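DNA protection during starvation protein (PDB 1TJO) probably protects DNA from oxidative damage by oxidising ferrous iron with hydrogen peroxide and storing it as ferric mineral inside a hollow twelve-subunit shell. Local coordinates at residues 61-66 against 167-172; 124-129 against 160-165; 24-29 against 141-146; 46-51 against 68-73. All blocks are in the same frame, centred on the assembly; numbering follows the deposited sequence.

Contact 1: residues 61-66 against 167-172; sequences RDLHLF and EHYLED. With MG (magnesium ion), chain H.
Leu63 and Tyr169 mark the closest backbone approach here, their CA atoms 9.0 Å apart, so segments 61-66 and 167-172, the start of helix 60-87 and the end of helix 146-169 with the residues that follow it, meet through side chains alone. Each contact across the gap is made by Tyr169. Its side chain leaves opposite its own carbonyl carbon (chi1 -87°), and the ring reaches helix 60-87 with the hydroxyl leading. There OH donates to Asp62 OD1 in a hydrogen bond modelled at a very short 2.4 Å, a doubtful exact value, the carboxylate oxygen lying in the ring plane at the edge. Over one face sits Leu63 CD2, a CH-pi contact 3.5 Å from the Tyr169 ring centroid and almost on the normal. The Phe66 ring meets Tyr169 obliquely, planes 59° apart, with Tyr169 CE2 over its face near the rim. A phenylalanine at Tyr169 would probably leave Asp62 OD1 without its hydroxyl mate. Asp62 OD2 has its own partner, Arg61 of a second subunit. Next to Tyr169, His168 NE2 binds a magnesium ion at 2.6 Å, together with waters, Glu56 of that second subunit and Gln86 of a fourth; Glu171 OE2 accepts from one of the waters. The contact thus ties together two helix ends of the ferritin-like four-helix bundle, beside His168 and Glu171, which take part in iron translocation.

Contact 2: residues 124-129 against 160-165; sequences AIYGDI and EDDAHH
Asp162 is the first residue of segment 160-165 to touch segment 124-129, and it does so by its CB, 3.4 Å from Tyr126 OH. The carboxylate plane is turned 74° from the ring plane, and Asp162 OD2 stays 4.0 Å from Tyr126 OH, so a water joins them: Tyr126 OH donates to it at 2.7 Å, and the water in turn donates to Asp162 OD2. That water lies in the plane of the tyrosine ring, at its edge. Next comes Ala163, where the backbones are closest, its CA 5.9 Å from that of Tyr126. The methyl packs on the root of the tyrosine, Ala163 CB to Tyr126 CB being 3.6 Å, while the main chain between Asp162 and Ala163 lies over one face of the ring. A chi1 of -86° lays the Tyr126 ring along this backbone and carries its hydroxyl to Asp162. His164, an iron-translocation residue, and His165 follow on other sides of the helix; the His165 ring meets Phe66. Leu44 and Leu48 of helix 24-54 and Ala70 of helix 60-87 also pack on Tyr126. A tyrosine lying on an alanine and its backbone thus joins the consecutive helices 115-142 and 146-169 in the interior of the four-helix ferritin-like bundle.

Contact 3: residues 24-29 against 141-146; sequences ADRAEQ and ENLGDH
Arg26 NH1 reaches across to a main-chain oxygen at a helix end: it donates to Leu143 O over 2.9 Å, nearly straight at 169°, with the oxygen in the guanidinium plane and the donor in the carbonyl plane. That carbonyl lies where helix 115-142 gives out. Gly144 follows with positive phi (83°) and two bonds back into the last turn, a Schellman motif, one of them from Gly144 N to Glu141 O. In the arginine chain the bend at chi2 brings CD to 3.3 Å from Leu143 O, and the bend at chi3 turns the guanidinium edge toward it. Arg26 CG meanwhile rests on Leu143 CB at 3.8 Å. The leucine's two methyls divide their work: Leu143 CD1 sits 3.7 Å from Gln29 CB, and CD2 lies against the end amide of Gln29. Arg26 NE is held by a salt bridge to Asp23. An alanine in place of Arg26 would probably leave Leu143 O without this donor and uncover the leucine's CB, so the end of the turn would be less firmly fixed to segment 24-29. Beyond the glycine, Asp145 is N-cap of helix 146-169 and pairs with Arg84. The contact therefore joins, at the surface, the beginning of helix 24-54 to the short turn that links helix 115-142 to helix 146-169.

Contact 4: residues 46-51 against 68-73; sequences HQLKKH and GEAAET
Lys49 NZ is gripped from several directions: it donates to a water at 3.2 Å, which passes a hydrogen bond to Gly68 O at 2.8 Å, and it hydrogen-bonds to Asp79 of the sixth subunit, with Glu75 there a long, weak ion partner. Asp79 is a ligand of the ferric ion shared between two subunits, so the lysine is a likely second-shell partner of this ligand. The chain gets there by bending at chi2, chi3 and chi4, and on the way Lys49 CD packs on Ala71 CB at 3.7 Å. Here two helices of the ferritin-like bundle, 24-54 and 60-87, run almost antiparallel, the short segments crossing at -164° with their axes 8.5 Å apart. The close approach is consistent with the small alanines that helix 60-87 presents here. Leu48 and Ala71 have CA atoms only 5.4 Å apart, and their CB atoms meet at 3.9 Å. Chi1 of -71° and chi2 of 172° together carry Leu48 CD1 onto Ala70, 3.6 Å from Ala70 O and a little farther from its CB. Tyr126 of helix 115-142 packs on both Leu48 and Ala70, and Leu67 lies against Leu48 from within helix 60-87.

Contacts 1, 2 and 4 are buried and lie within 13 Å of one another, centre to centre, whereas contact 3 is a surface contact, 38 Å from contact 1 and on the opposite side of the chain's centre. Contacts 1 and 2 share helix 146-169 and touch where Phe66 meets His165; contacts 1 and 4 share helix 60-87. Contact 2 touches contact 4, its tyrosine hydroxyl lying against Leu48 and Ala70. Chemistry follows position: contact 4 packs leucine and a lysine chain on alanines, the amine reaching an iron ligand of another subunit; contact 2 has a water bridge; contact 1 relies on a hydroxyl-carboxylate bond, with magnesium bound by neighbouring His168; contact 3 uses an arginine on a helix-end carbonyl.

Contact 1: residues 61-66 against 167-172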
loop_
_atom_site.group_PDB
_atom_site.type_symbol
_atom_site.label_atom_id
_atom_site.label_comp_id
_atom_site.label_asym_id
_atom_site.label_seq_id
_atom_site.Cartn_x
_atom_site.Cartn_y
_atom_site.Cartn_z
ATOM N N ARG A 61 -17.157 -19.623 11.481
ATOM C CA ARG A 61 -16.031 -18.840 10.983
ATOM C C ARG A 61 -16.412 -17.359 10.843
ATOM O O ARG A 61 -15.668 -16.494 11.267
ATOM C CB ARG A 61 -15.506 -19.411 9.691
ATOM C CG ARG A 61 -14.042 -19.167 9.437
ATOM C CD ARG A 61 -13.634 -19.456 7.983
ATOM N NE ARG A 61 -12.617 -18.564 7.481
ATOM C CZ ARG A 61 -12.729 -17.766 6.437
ATOM N NH1 ARG A 61 -13.838 -17.689 5.689
ATOM N NH2 ARG A 61 -11.688 -17.039 6.128
ATOM N N ASP A 62 -17.604 -17.109 10.320
ATOM C CA ASP A 62 -18.121 -15.758 10.221
ATOM C C ASP A 62 -18.224 -15.151 11.632
ATOM O O ASP A 62 -17.817 -14.002 11.876
ATOM C CB ASP A 62 -19.488 -15.731 9.568
ATOM C CG ASP A 62 -20.032 -14.341 9.516
ATOM O OD1 ASP A 62 -21.040 -14.062 10.210
ATOM O OD2 ASP A 62 -19.449 -13.452 8.845
ATOM N N LEU A 63 -18.731 -15.943 12.587
ATOM C CA LEU A 63 -18.826 -15.436 13.955
ATOM C C LEU A 63 -17.486 -15.251 14.612
ATOM O O LEU A 63 -17.251 -14.309 15.357
ATOM C CB LEU A 63 -19.674 -16.359 14.810
ATOM C CG LEU A 63 -21.159 -16.299 14.547
ATOM C CD1 LEU A 63 -21.857 -17.542 15.068
ATOM C CD2 LEU A 63 -21.686 -14.986 15.184
ATOM N N HIS A 64 -16.556 -16.144 14.323
ATOM C CA HIS A 64 -15.209 -16.033 14.863
ATOM C C HIS A 64 -14.586 -14.712 14.422
ATOM O O HIS A 64 -14.031 -13.991 15.244
ATOM C CB HIS A 64 -14.366 -17.231 14.399
ATOM C CG HIS A 64 -12.938 -17.209 14.813
ATOM N ND1 HIS A 64 -12.517 -17.572 16.076
ATOM C CD2 HIS A 64 -11.815 -16.943 14.105
ATOM C CE1 HIS A 64 -11.197 -17.476 16.142
ATOM N NE2 HIS A 64 -10.745 -17.114 14.957
ATOM N N LEU A 65 -14.746 -14.368 13.146
ATOM C CA LEU A 65 -14.197 -13.137 12.593
ATOM C C LEU A 65 -14.925 -11.966 13.226
ATOM O O LEU A 65 -14.267 -10.997 13.650
ATOM C CB LEU A 65 -14.321 -13.176 11.078
ATOM C CG LEU A 65 -13.357 -14.199 10.481
ATOM C CD1 LEU A 65 -13.702 -14.450 8.980
ATOM C CD2 LEU A 65 -11.892 -13.786 10.693
ATOM N N PHE A 66 -16.256 -12.025 13.271
ATOM C CA PHE A 66 -17.030 -10.891 13.801
ATOM C C PHE A 66 -16.620 -10.627 15.245
ATOM O O PHE A 66 -16.444 -9.458 15.660
ATOM C CB PHE A 66 -18.557 -11.119 13.690
ATOM C CG PHE A 66 -19.378 -10.186 14.554
ATOM C CD1 PHE A 66 -19.507 -8.855 14.230
ATOM C CD2 PHE A 66 -19.907 -10.619 15.739
ATOM C CE1 PHE A 66 -20.208 -7.971 15.084
ATOM C CE2 PHE A 66 -20.577 -9.744 16.576
ATOM C CZ PHE A 66 -20.708 -8.431 16.239
ATOM N N GLU A 167 -27.793 -8.539 17.570
ATOM C CA GLU A 167 -29.235 -8.594 17.449
ATOM C C GLU A 167 -29.664 -9.283 16.153
ATOM O O GLU A 167 -30.522 -10.157 16.170
ATOM C CB GLU A 167 -29.859 -7.183 17.538
ATOM C CG GLU A 167 -31.378 -7.199 17.585
ATOM C CD GLU A 167 -32.000 -5.973 18.239
ATOM O OE1 GLU A 167 -31.941 -4.904 17.618
ATOM O OE2 GLU A 167 -32.603 -6.101 19.336
ATOM N N HIS A 168 -29.048 -8.906 15.025
ATOM C CA HIS A 168 -29.282 -9.610 13.772
ATOM C C HIS A 168 -28.931 -11.066 13.702
ATOM O O HIS A 168 -29.703 -11.831 13.134
ATOM C CB HIS A 168 -28.707 -8.867 12.608
ATOM C CG HIS A 168 -29.579 -7.738 12.160
ATOM N ND1 HIS A 168 -29.531 -7.214 10.879
ATOM C CD2 HIS A 168 -30.565 -7.069 12.813
ATOM C CE1 HIS A 168 -30.437 -6.250 10.781
ATOM N NE2 HIS A 168 -31.067 -6.139 11.940
ATOM N N TYR A 169 -27.811 -11.466 14.310
ATOM C CA TYR A 169 -27.429 -12.877 14.291
ATOM C C TYR A 169 -28.478 -13.756 14.995
ATOM O O TYR A 169 -28.652 -14.906 14.610
ATOM C CB TYR A 169 -26.140 -13.086 15.022
ATOM C CG TYR A 169 -24.884 -12.903 14.192
ATOM C CD1 TYR A 169 -24.669 -13.654 13.041
ATOM C CD2 TYR A 169 -23.943 -11.950 14.555
ATOM C CE1 TYR A 169 -23.492 -13.513 12.313
ATOM C CE2 TYR A 169 -22.798 -11.786 13.803
ATOM C CZ TYR A 169 -22.577 -12.569 12.701
ATOM O OH TYR A 169 -21.394 -12.430 11.992
ATOM N N LEU A 170 -29.134 -13.178 16.011
ATOM C CA LEU A 170 -30.148 -13.836 16.831
ATOM C C LEU A 170 -31.552 -13.818 16.270
ATOM O O LEU A 170 -32.451 -14.482 16.809
ATOM C CB LEU A 170 -30.178 -13.229 18.234
ATOM C CG LEU A 170 -28.913 -13.501 19.038
ATOM C CD1 LEU A 170 -28.852 -12.769 20.366
ATOM C CD2 LEU A 170 -28.667 -15.018 19.248
ATOM N N GLU A 171 -31.764 -13.039 15.235
ATOM C CA GLU A 171 -33.093 -12.931 14.625
ATOM C C GLU A 171 -33.581 -14.211 14.005
ATOM O O GLU A 171 -32.810 -15.039 13.567
ATOM C CB GLU A 171 -33.156 -11.834 13.583
ATOM C CG GLU A 171 -33.423 -10.481 14.189
ATOM C CD GLU A 171 -34.857 -10.270 14.580
ATOM O OE1 GLU A 171 -35.695 -11.194 14.440
ATOM O OE2 GLU A 171 -35.151 -9.138 15.026
ATOM N N ASP A 172 -34.909 -14.355 13.956
ATOM C CA ASP A 172 -35.510 -15.605 13.519
ATOM C C ASP A 172 -35.730 -15.717 12.016
ATOM O O ASP A 172 -36.843 -15.833 11.526
ATOM C CB ASP A 172 -36.844 -15.833 14.232
ATOM C CG ASP A 172 -37.884 -14.755 13.936
ATOM O OD1 ASP A 172 -37.606 -13.696 13.360
ATOM O OD2 ASP A 172 -39.086 -14.941 14.241
HETATM MG MG MG H . -33.539 -5.655 12.385
HETATM O O HOH W 1 -33.768 -6.757 14.181
HETATM O O HOH W 2 -32.739 -4.286 13.453
HETATM O O HOH W 3 -35.419 -5.124 12.534
#

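Contact 2: residues 124-129 against 160-165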
loop_
_atom_site.group_PDB
_atom_site.type_symbol
_atom_site.label_atom_id
_atom_site.label_comp_id
_atom_site.label_asym_id
_atom_site.label_seq_id
_atom_site.Cartn_x
_atom_site.Cartn_y
_atom_site.Cartn_z
ATOM N N ALA A 124 -26.558 -8.339 26.262
ATOM C CA ALA A 124 -26.954 -7.701 27.527
ATOM C C ALA A 124 -25.856 -6.776 28.045
ATOM O O ALA A 124 -26.133 -5.691 28.590
ATOM C CB ALA A 124 -27.308 -8.732 28.583
ATOM N N ILE A 125 -24.617 -7.203 27.899
ATOM C CA ILE A 125 -23.496 -6.347 28.251
ATOM C C ILE A 125 -23.488 -5.088 27.386
ATOM O O ILE A 125 -23.345 -3.999 27.905
ATOM C CB ILE A 125 -22.164 -7.102 28.152
ATOM C CG1 ILE A 125 -22.102 -8.261 29.155
ATOM C CG2 ILE A 125 -21.066 -6.143 28.403
ATOM C CD1 ILE A 125 -20.916 -9.144 28.988
ATOM N N TYR A 126 -23.609 -5.240 26.064
ATOM C CA TYR A 126 -23.616 -4.083 25.169
ATOM C C TYR A 126 -24.664 -3.094 25.547
ATOM O O TYR A 126 -24.411 -1.889 25.614
ATOM C CB TYR A 126 -23.863 -4.489 23.708
ATOM C CG TYR A 126 -22.602 -4.879 22.959
ATOM C CD1 TYR A 126 -22.350 -6.200 22.666
ATOM C CD2 TYR A 126 -21.718 -3.906 22.463
ATOM C CE1 TYR A 126 -21.223 -6.569 21.964
ATOM C CE2 TYR A 126 -20.582 -4.265 21.750
ATOM C CZ TYR A 126 -20.349 -5.601 21.502
ATOM O OH TYR A 126 -19.263 -6.021 20.780
ATOM N N GLY A 127 -25.856 -3.602 25.832
ATOM C CA GLY A 127 -26.971 -2.749 26.171
ATOM C C GLY A 127 -26.728 -1.941 27.402
ATOM O O GLY A 127 -27.019 -0.742 27.430
ATOM N N ASP A 128 -26.159 -2.556 28.412
ATOM C CA ASP A 128 -25.844 -1.837 29.653
ATOM C C ASP A 128 -24.818 -0.725 29.417
ATOM O O ASP A 128 -24.911 0.382 29.955
ATOM C CB ASP A 128 -25.261 -2.839 30.650
ATOM C CG ASP A 128 -26.312 -3.773 31.255
ATOM O OD1 ASP A 128 -27.517 -3.707 30.928
ATOM O OD2 ASP A 128 -25.968 -4.626 32.079
ATOM N N ILE A 129 -23.817 -1.026 28.579
ATOM C CA ILE A 129 -22.748 -0.080 28.274
ATOM C C ILE A 129 -23.288 1.078 27.432
ATOM O O ILE A 129 -22.916 2.207 27.620
ATOM C CB ILE A 129 -21.566 -0.768 27.560
ATOM C CG1 ILE A 129 -20.877 -1.732 28.539
ATOM C CG2 ILE A 129 -20.562 0.272 27.093
ATOM C CD1 ILE A 129 -19.801 -2.617 27.939
ATOM N N GLU A 160 -22.586 0.452 19.333
ATOM C CA GLU A 160 -23.965 0.241 18.839
ATOM C C GLU A 160 -23.966 -0.599 17.584
ATOM O O GLU A 160 -24.845 -1.455 17.398
ATOM C CB GLU A 160 -24.752 1.541 18.659
ATOM C CG GLU A 160 -25.049 2.269 19.987
ATOM C CD GLU A 160 -26.179 3.282 19.861
ATOM O OE1 GLU A 160 -26.919 3.242 18.850
ATOM O OE2 GLU A 160 -26.323 4.130 20.775
ATOM N N ASP A 161 -23.001 -0.378 16.698
ATOM C CA ASP A 161 -22.978 -1.178 15.497
ATOM C C ASP A 161 -22.779 -2.639 15.836
ATOM O O ASP A 161 -23.464 -3.537 15.295
ATOM C CB ASP A 161 -21.862 -0.716 14.576
ATOM C CG ASP A 161 -22.032 -1.245 13.160
ATOM O OD1 ASP A 161 -21.054 -1.774 12.602
ATOM O OD2 ASP A 161 -23.132 -1.230 12.573
ATOM N N ASP A 162 -21.845 -2.938 16.729
ATOM C CA ASP A 162 -21.646 -4.344 17.095
ATOM C C ASP A 162 -22.815 -4.967 17.852
ATOM O O ASP A 162 -23.165 -6.106 17.619
ATOM C CB ASP A 162 -20.386 -4.496 17.935
ATOM C CG ASP A 162 -19.143 -4.254 17.138
ATOM O OD1 ASP A 162 -19.257 -4.426 15.899
ATOM O OD2 ASP A 162 -18.051 -3.957 17.632
ATOM N N ALA A 163 -23.452 -4.196 18.736
ATOM C CA ALA A 163 -24.657 -4.672 19.424
ATOM C C ALA A 163 -25.762 -5.017 18.433
ATOM O O ALA A 163 -26.438 -6.039 18.546
ATOM C CB ALA A 163 -25.149 -3.646 20.399
ATOM N N HIS A 164 -25.925 -4.160 17.456
ATOM C CA HIS A 164 -26.904 -4.364 16.383
ATOM C C HIS A 164 -26.594 -5.639 15.578
ATOM O O HIS A 164 -27.527 -6.372 15.235
ATOM C CB HIS A 164 -26.962 -3.128 15.483
ATOM C CG HIS A 164 -27.661 -3.361 14.200
ATOM N ND1 HIS A 164 -26.989 -3.502 13.007
ATOM C CD2 HIS A 164 -28.971 -3.548 13.930
ATOM C CE1 HIS A 164 -27.869 -3.731 12.047
ATOM N NE2 HIS A 164 -29.076 -3.771 12.581
ATOM N N HIS A 165 -25.326 -5.919 15.281
ATOM C CA HIS A 165 -24.961 -7.124 14.554
ATOM C C HIS A 165 -25.382 -8.343 15.353
ATOM O O HIS A 165 -25.919 -9.301 14.819
ATOM C CB HIS A 165 -23.451 -7.187 14.313
ATOM C CG HIS A 165 -23.004 -6.394 13.150
ATOM N ND1 HIS A 165 -22.329 -6.962 12.087
ATOM C CD2 HIS A 165 -23.057 -5.069 12.904
ATOM C CE1 HIS A 165 -22.020 -6.012 11.221
ATOM N NE2 HIS A 165 -22.445 -4.853 11.693
HETATM O O HOH W 4 -17.455 -4.150 20.234
#

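Contact 3: residues 24-29 against 141-146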
loop_
_atom_site.group_PDB
_atom_site.type_symbol
_atom_site.label_atom_id
_atom_site.label_comp_id
_atom_site.label_asym_id
_atom_site.label_seq_id
_atom_site.Cartn_x
_atom_site.Cartn_y
_atom_site.Cartn_z
ATOM N N ALA A 24 -10.037 19.875 39.066
ATOM C CA ALA A 24 -10.210 18.553 39.647
ATOM C C ALA A 24 -11.658 18.226 39.989
ATOM O O ALA A 24 -12.087 17.076 39.877
ATOM C CB ALA A 24 -9.314 18.375 40.851
ATOM N N ASP A 25 -12.439 19.224 40.387
ATOM C CA ASP A 25 -13.839 18.957 40.690
ATOM C C ASP A 25 -14.628 18.458 39.484
ATOM O O ASP A 25 -15.322 17.446 39.571
ATOM C CB ASP A 25 -14.518 20.175 41.325
ATOM C CG ASP A 25 -15.680 19.773 42.168
ATOM O OD1 ASP A 25 -16.828 19.986 41.715
ATOM O OD2 ASP A 25 -15.546 19.212 43.287
ATOM N N ARG A 26 -14.478 19.145 38.356
ATOM C CA ARG A 26 -15.085 18.772 37.076
ATOM C C ARG A 26 -14.541 17.426 36.627
ATOM O O ARG A 26 -15.289 16.527 36.278
ATOM C CB ARG A 26 -14.731 19.848 36.016
ATOM C CG ARG A 26 -15.745 20.086 34.939
ATOM C CD ARG A 26 -16.003 21.591 34.643
ATOM N NE ARG A 26 -14.787 22.312 34.267
ATOM C CZ ARG A 26 -14.450 22.749 33.043
ATOM N NH1 ARG A 26 -15.216 22.555 31.974
ATOM N NH2 ARG A 26 -13.300 23.406 32.895
ATOM N N ALA A 27 -13.219 17.299 36.677
ATOM C CA ALA A 27 -12.523 16.095 36.207
ATOM C C ALA A 27 -12.960 14.868 36.979
ATOM O O ALA A 27 -13.158 13.796 36.411
ATOM C CB ALA A 27 -11.019 16.266 36.335
ATOM N N GLU A 28 -13.153 15.021 38.284
ATOM C CA GLU A 28 -13.566 13.885 39.119
ATOM C C GLU A 28 -14.909 13.282 38.696
ATOM O O GLU A 28 -15.078 12.053 38.695
ATOM C CB GLU A 28 -13.593 14.304 40.589
ATOM C CG GLU A 28 -13.728 13.131 41.536
ATOM C CD GLU A 28 -13.792 13.580 42.975
ATOM O OE1 GLU A 28 -13.456 14.761 43.251
ATOM O OE2 GLU A 28 -14.197 12.745 43.815
ATOM N N GLN A 29 -15.863 14.126 38.298
ATOM C CA GLN A 29 -17.168 13.635 37.835
ATOM C C GLN A 29 -17.046 12.838 36.549
ATOM O O GLN A 29 -17.621 11.770 36.419
ATOM C CB GLN A 29 -18.136 14.791 37.611
ATOM C CG GLN A 29 -18.547 15.436 38.898
ATOM C CD GLN A 29 -19.398 16.685 38.682
ATOM O OE1 GLN A 29 -20.575 16.586 38.341
ATOM N NE2 GLN A 29 -18.799 17.855 38.865
ATOM N N GLU A 141 -20.982 16.730 28.404
ATOM C CA GLU A 141 -21.313 17.966 27.691
ATOM C C GLU A 141 -21.819 19.030 28.696
ATOM O O GLU A 141 -21.462 20.218 28.602
ATOM C CB GLU A 141 -22.241 17.710 26.502
ATOM C CG GLU A 141 -21.450 17.207 25.292
ATOM C CD GLU A 141 -21.645 17.965 23.954
ATOM O OE1 GLU A 141 -22.825 18.334 23.719
ATOM O OE2 GLU A 141 -20.636 18.132 23.114
ATOM N N ASN A 142 -22.529 18.580 29.718
ATOM C CA ASN A 142 -23.051 19.483 30.747
ATOM C C ASN A 142 -21.954 20.121 31.574
ATOM O O ASN A 142 -22.109 21.262 32.018
ATOM C CB ASN A 142 -24.023 18.741 31.677
ATOM C CG ASN A 142 -25.368 18.482 31.029
ATOM O OD1 ASN A 142 -26.138 17.625 31.495
ATOM N ND2 ASN A 142 -25.664 19.205 29.949
ATOM N N LEU A 143 -20.849 19.401 31.777
ATOM C CA LEU A 143 -19.662 19.950 32.429
ATOM C C LEU A 143 -18.762 20.768 31.477
ATOM O O LEU A 143 -17.780 21.306 31.932
ATOM C CB LEU A 143 -18.826 18.840 33.070
ATOM C CG LEU A 143 -19.506 18.010 34.168
ATOM C CD1 LEU A 143 -18.694 16.800 34.507
ATOM C CD2 LEU A 143 -19.755 18.842 35.410
ATOM N N GLY A 144 -19.062 20.826 30.180
ATOM C CA GLY A 144 -18.263 21.604 29.239
ATOM C C GLY A 144 -17.035 20.867 28.733
ATOM O O GLY A 144 -16.134 21.452 28.102
ATOM N N ASP A 145 -17.018 19.561 28.975
ATOM C CA ASP A 145 -15.900 18.714 28.539
ATOM C C ASP A 145 -16.305 18.088 27.213
ATOM O O ASP A 145 -16.642 16.884 27.106
ATOM C CB ASP A 145 -15.550 17.659 29.582
ATOM C CG ASP A 145 -14.303 16.877 29.208
ATOM O OD1 ASP A 145 -13.898 16.021 30.024
ATOM O OD2 ASP A 145 -13.702 17.076 28.099
ATOM N N HIS A 146 -16.217 18.921 26.188
ATOM C CA HIS A 146 -16.675 18.579 24.847
ATOM C C HIS A 146 -15.810 17.540 24.192
ATOM O O HIS A 146 -16.303 16.752 23.390
ATOM C CB HIS A 146 -16.727 19.837 23.981
ATOM C CG HIS A 146 -17.678 20.851 24.512
ATOM N ND1 HIS A 146 -19.042 20.674 24.461
ATOM C CD2 HIS A 146 -17.465 22.006 25.184
ATOM C CE1 HIS A 146 -19.631 21.699 25.050
ATOM N NE2 HIS A 146 -18.698 22.520 25.503
#

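Contact 4: residues 46-51 against 68-73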
loop_
_atom_site.group_PDB
_atom_site.type_symbol
_atom_site.label_atom_id
_atom_site.label_comp_id
_atom_site.label_asym_id
_atom_site.label_seq_id
_atom_site.Cartn_x
_atom_site.Cartn_y
_atom_site.Cartn_z
ATOM N N HIS A 46 -13.167 -9.196 27.256
ATOM C CA HIS A 46 -12.745 -10.550 27.624
ATOM C C HIS A 46 -13.788 -11.617 27.291
ATOM O O HIS A 46 -13.445 -12.741 26.913
ATOM C CB HIS A 46 -12.342 -10.614 29.094
ATOM C CG HIS A 46 -10.929 -10.205 29.301
ATOM N ND1 HIS A 46 -9.883 -10.985 28.869
ATOM C CD2 HIS A 46 -10.374 -9.085 29.839
ATOM C CE1 HIS A 46 -8.740 -10.370 29.159
ATOM N NE2 HIS A 46 -9.012 -9.219 29.733
ATOM N N GLN A 47 -15.063 -11.250 27.350
ATOM C CA GLN A 47 -16.129 -12.198 27.023
ATOM C C GLN A 47 -16.298 -12.379 25.510
ATOM O O GLN A 47 -16.563 -13.480 25.039
ATOM C CB GLN A 47 -17.434 -11.752 27.614
ATOM C CG GLN A 47 -18.485 -12.848 27.538
ATOM C CD GLN A 47 -19.543 -12.754 28.634
ATOM O OE1 GLN A 47 -19.255 -13.031 29.799
ATOM N NE2 GLN A 47 -20.761 -12.356 28.262
ATOM N N LEU A 48 -16.038 -11.312 24.761
ATOM C CA LEU A 48 -16.025 -11.399 23.299
ATOM C C LEU A 48 -14.878 -12.310 22.874
ATOM O O LEU A 48 -15.032 -13.143 21.977
ATOM C CB LEU A 48 -15.875 -10.016 22.670
ATOM C CG LEU A 48 -17.075 -9.102 22.792
ATOM C CD1 LEU A 48 -16.767 -7.723 22.312
ATOM C CD2 LEU A 48 -18.298 -9.607 22.040
ATOM N N LYS A 49 -13.725 -12.132 23.512
ATOM C CA LYS A 49 -12.587 -13.026 23.253
ATOM C C LYS A 49 -12.944 -14.460 23.531
ATOM O O LYS A 49 -12.717 -15.300 22.709
ATOM C CB LYS A 49 -11.355 -12.631 24.070
ATOM C CG LYS A 49 -10.619 -11.366 23.596
ATOM C CD LYS A 49 -10.221 -11.446 22.178
ATOM C CE LYS A 49 -9.048 -12.267 21.930
ATOM N NZ LYS A 49 -8.112 -11.564 20.897
ATOM N N LYS A 50 -13.566 -14.740 24.678
ATOM C CA LYS A 50 -14.011 -16.085 24.993
ATOM C C LYS A 50 -14.879 -16.660 23.883
ATOM O O LYS A 50 -14.698 -17.782 23.446
ATOM C CB LYS A 50 -14.851 -16.051 26.256
ATOM C CG LYS A 50 -15.401 -17.390 26.623
ATOM C CD LYS A 50 -16.180 -17.266 27.919
ATOM C CE LYS A 50 -16.716 -18.607 28.324
ATOM N NZ LYS A 50 -17.620 -18.587 29.529
ATOM N N HIS A 51 -15.878 -15.910 23.481
ATOM C CA HIS A 51 -16.803 -16.385 22.457
ATOM C C HIS A 51 -16.149 -16.577 21.087
ATOM O O HIS A 51 -16.481 -17.555 20.402
ATOM C CB HIS A 51 -18.030 -15.494 22.423
ATOM C CG HIS A 51 -18.788 -15.520 23.715
ATOM N ND1 HIS A 51 -19.703 -14.557 24.072
ATOM C CD2 HIS A 51 -18.748 -16.406 24.740
ATOM C CE1 HIS A 51 -20.188 -14.853 25.272
ATOM N NE2 HIS A 51 -19.628 -15.969 25.696
ATOM N N GLY A 68 -13.961 -11.483 16.868
ATOM C CA GLY A 68 -12.590 -10.969 16.987
ATOM C C GLY A 68 -12.541 -9.453 16.714
ATOM O O GLY A 68 -11.892 -8.709 17.453
ATOM N N GLU A 69 -13.208 -8.996 15.659
ATOM C CA GLU A 69 -13.318 -7.577 15.313
ATOM C C GLU A 69 -14.044 -6.805 16.434
ATOM O O GLU A 69 -13.632 -5.696 16.803
ATOM C CB GLU A 69 -14.083 -7.397 14.013
ATOM C CG GLU A 69 -13.384 -7.927 12.772
ATOM C CD GLU A 69 -14.323 -7.890 11.559
ATOM O OE1 GLU A 69 -14.629 -6.746 11.075
ATOM O OE2 GLU A 69 -14.810 -8.983 11.113
ATOM N N ALA A 70 -15.093 -7.383 16.987
ATOM C CA ALA A 70 -15.847 -6.742 18.078
ATOM C C ALA A 70 -14.953 -6.582 19.302
ATOM O O ALA A 70 -14.998 -5.564 19.978
ATOM C CB ALA A 70 -17.079 -7.494 18.445
ATOM N N ALA A 71 -14.146 -7.589 19.606
ATOM C CA ALA A 71 -13.234 -7.499 20.728
ATOM C C ALA A 71 -12.178 -6.430 20.488
ATOM O O ALA A 71 -11.797 -5.687 21.408
ATOM C CB ALA A 71 -12.568 -8.843 20.979
ATOM N N GLU A 72 -11.673 -6.342 19.259
ATOM C CA GLU A 72 -10.678 -5.309 18.959
ATOM C C GLU A 72 -11.285 -3.922 19.163
ATOM O O GLU A 72 -10.633 -3.018 19.672
ATOM C CB GLU A 72 -10.178 -5.464 17.519
ATOM C CG GLU A 72 -9.189 -4.433 17.064
ATOM C CD GLU A 72 -8.698 -4.749 15.652
ATOM O OE1 GLU A 72 -9.239 -4.184 14.662
ATOM O OE2 GLU A 72 -7.789 -5.593 15.535
ATOM N N THR A 73 -12.556 -3.774 18.788
ATOM C CA THR A 73 -13.261 -2.499 18.968
ATOM C C THR A 73 -13.349 -2.206 20.449
ATOM O O THR A 73 -13.077 -1.098 20.873
ATOM C CB THR A 73 -14.633 -2.565 18.290
ATOM O OG1 THR A 73 -14.411 -2.508 16.890
ATOM C CG2 THR A 73 -15.520 -1.368 18.648
HETATM O O HOH W 5 -9.529 -9.772 18.630
#